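Local structure of histidine utilization repressor (Pseudomonas syringae pv. tomato, 2PKH) at residues M14-E19 against P64-Q69. The protein probably represses the histidine utilization (hut) genes in the absence of inducer by binding the hutP region, this chain being its C-terminal UTRA domain. Residues are numbered along the deposited sequence; the frame is centred on the assembly and turned at random.
Sequences MVLKEE and PDYLKQ. With EDO (1,2-ethanediol), chain O.
L16 and L67, slid past each other in opposite directions, form the centre of a small apolar contact between strand 9-20, outermost in the sheet of this chain, and the loop that leads to helix 76-83 of the UTRA domain. It is a worked example of a loop packed on a sheet without cross-segment hydrogen bonds. In the loop, D65 takes part indirectly: its O accepts K68 N and, from the opposite face of the carbonyl plane, Q69 NE2, the latter at 2.9 Å and nearly straight (166°). These bonds brace the short 3-10 turn 66-68. Y66 follows, its ring meeting L16 obliquely through CE2, 4.1 Å from L16 CD1, while its hydroxyl is hydrogen-bonded to S40 on the adjoining strand. L67 lays its two methyls along one side of the strand backbone: CD2 lies 3.8 Å from L16 CD1 and 3.5 Å from K17 N, whereas CD1 reaches E18 N and, at 4.0 Å, E18 CB. The carboxylate of E18 is directed elsewhere, to a salt bridge with R36. L16 holds CG anti to its own backbone N (chi1 -172°), which sends its methyls toward the turn, where CD2 comes within 3.2 Å of L67 O. Finally, Q69 O lies 3.9 Å from L16 CD2. The chemistry implies that van der Waals packing of methyls joins turn to strand, whereas polar groups such as the Y66 hydroxyl and E18 carboxylate find their partners in strand 36-46.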
loop_
_atom_site.group_PDB
_atom_site.type_symbol
_atom_site.label_atom_id
_atom_site.label_comp_id
_atom_site.label_asym_id
_atom_site.label_seq_id
_atom_site.Cartn_x
_atom_site.Cartn_y
_atom_site.Cartn_z
HETATM N N MSE B 14 -22.436 11.538 18.126
HETATM C CA MSE B 14 -23.726 10.993 18.624
HETATM C C MSE B 14 -23.521 10.303 19.993
HETATM O O MSE B 14 -24.410 10.330 20.795
HETATM C CB MSE B 14 -24.365 9.944 17.688
HETATM C CG MSE B 14 -24.431 10.309 16.122
HETATM SE SE MSE B 14 -25.465 11.981 15.968
HETATM C CE MSE B 14 -27.215 11.213 16.272
ATOM N N VAL B 15 -22.375 9.624 20.175
ATOM C CA VAL B 15 -22.038 8.851 21.372
ATOM C C VAL B 15 -20.628 9.192 21.819
ATOM O O VAL B 15 -19.680 9.320 21.029
ATOM C CB VAL B 15 -22.206 7.311 21.113
ATOM C CG1 VAL B 15 -21.799 6.482 22.295
ATOM C CG2 VAL B 15 -23.640 7.038 20.773
ATOM N N LEU B 16 -20.494 9.480 23.092
ATOM C CA LEU B 16 -19.168 9.586 23.753
ATOM C C LEU B 16 -19.323 9.206 25.249
ATOM O O LEU B 16 -19.728 10.039 26.059
ATOM C CB LEU B 16 -18.590 11.009 23.624
ATOM C CG LEU B 16 -17.118 11.188 24.099
ATOM C CD1 LEU B 16 -16.089 10.451 23.304
ATOM C CD2 LEU B 16 -16.810 12.670 24.082
ATOM N N LYS B 17 -18.914 7.973 25.579
ATOM C CA LYS B 17 -19.269 7.330 26.901
ATOM C C LYS B 17 -18.364 6.189 27.268
ATOM O O LYS B 17 -17.753 5.533 26.401
ATOM C CB LYS B 17 -20.702 6.830 26.894
ATOM C CG LYS B 17 -21.023 5.593 26.092
ATOM C CD LYS B 17 -22.526 5.591 25.816
ATOM C CE LYS B 17 -23.057 4.412 24.924
ATOM N NZ LYS B 17 -23.090 3.233 25.842
ATOM N N GLU B 18 -18.265 5.951 28.578
ATOM C CA GLU B 18 -17.602 4.778 29.059
ATOM C C GLU B 18 -18.637 3.682 29.148
ATOM O O GLU B 18 -19.781 3.955 29.512
ATOM C CB GLU B 18 -17.128 5.114 30.467
ATOM C CG GLU B 18 -16.242 4.135 31.049
ATOM C CD GLU B 18 -15.786 4.599 32.450
ATOM O OE1 GLU B 18 -15.384 5.788 32.657
ATOM O OE2 GLU B 18 -15.862 3.758 33.323
ATOM N N GLU B 19 -18.251 2.435 28.864
ATOM C CA GLU B 19 -19.189 1.317 29.016
ATOM C C GLU B 19 -18.355 0.049 29.207
ATOM O O GLU B 19 -17.158 0.063 28.961
ATOM C CB GLU B 19 -20.037 1.181 27.769
ATOM C CG GLU B 19 -19.098 0.977 26.520
ATOM C CD GLU B 19 -19.808 1.046 25.201
ATOM O OE1 GLU B 19 -20.455 2.080 24.981
ATOM O OE2 GLU B 19 -19.658 0.142 24.329
ATOM N N PRO B 64 -6.525 7.668 28.673
ATOM C CA PRO B 64 -7.432 7.970 29.768
ATOM C C PRO B 64 -8.301 9.204 29.601
ATOM O O PRO B 64 -9.365 9.300 30.244
ATOM C CB PRO B 64 -6.519 8.043 31.007
ATOM C CG PRO B 64 -5.150 7.934 30.522
ATOM C CD PRO B 64 -5.117 7.558 29.106
ATOM N N ASP B 65 -7.886 10.137 28.745
ATOM C CA ASP B 65 -8.611 11.402 28.618
ATOM C C ASP B 65 -9.461 11.481 27.329
ATOM O O ASP B 65 -9.911 12.574 26.942
ATOM C CB ASP B 65 -7.637 12.591 28.658
ATOM C CG ASP B 65 -6.895 12.694 30.007
ATOM O OD1 ASP B 65 -7.486 12.334 31.047
ATOM O OD2 ASP B 65 -5.721 13.102 30.002
ATOM N N TYR B 66 -9.678 10.325 26.694
ATOM C CA TYR B 66 -10.454 10.235 25.471
ATOM C C TYR B 66 -11.839 10.896 25.601
ATOM O O TYR B 66 -12.241 11.676 24.741
ATOM C CB TYR B 66 -10.556 8.766 25.045
ATOM C CG TYR B 66 -11.116 8.546 23.619
ATOM C CD1 TYR B 66 -10.306 8.564 22.524
ATOM C CD2 TYR B 66 -12.454 8.265 23.434
ATOM C CE1 TYR B 66 -10.833 8.358 21.211
ATOM C CE2 TYR B 66 -13.009 8.019 22.110
ATOM C CZ TYR B 66 -12.211 8.096 21.042
ATOM O OH TYR B 66 -12.752 7.795 19.779
ATOM N N LEU B 67 -12.539 10.640 26.701
ATOM C CA LEU B 67 -13.928 11.137 26.846
ATOM C C LEU B 67 -13.993 12.682 26.913
ATOM O O LEU B 67 -15.025 13.299 26.645
ATOM C CB LEU B 67 -14.587 10.510 28.057
ATOM C CG LEU B 67 -14.890 8.996 27.933
ATOM C CD1 LEU B 67 -15.720 8.604 29.214
ATOM C CD2 LEU B 67 -15.642 8.676 26.672
ATOM N N LYS B 68 -12.873 13.277 27.270
ATOM C CA LYS B 68 -12.775 14.697 27.507
ATOM C C LYS B 68 -12.562 15.515 26.243
ATOM O O LYS B 68 -12.583 16.741 26.301
ATOM C CB LYS B 68 -11.606 14.970 28.505
ATOM C CG LYS B 68 -11.851 14.337 29.868
ATOM C CD LYS B 68 -10.536 14.180 30.609
ATOM C CE LYS B 68 -10.712 13.174 31.780
ATOM N NZ LYS B 68 -9.449 13.094 32.587
ATOM N N GLN B 69 -12.354 14.845 25.104
ATOM C CA GLN B 69 -12.005 15.516 23.860
ATOM C C GLN B 69 -13.223 16.056 23.020
ATOM O O GLN B 69 -14.375 15.540 23.135
ATOM C CB GLN B 69 -11.170 14.567 23.003
ATOM C CG GLN B 69 -9.982 13.930 23.699
ATOM C CD GLN B 69 -9.027 14.978 24.305
ATOM O OE1 GLN B 69 -8.691 15.965 23.660
ATOM N NE2 GLN B 69 -8.622 14.772 25.547
HETATM C C1 EDO O . -23.090 0.334 23.750
HETATM O O1 EDO O . -22.047 -0.027 22.808
HETATM C C2 EDO O . -23.676 1.732 23.459
HETATM O O2 EDO O . -24.446 1.786 22.228
#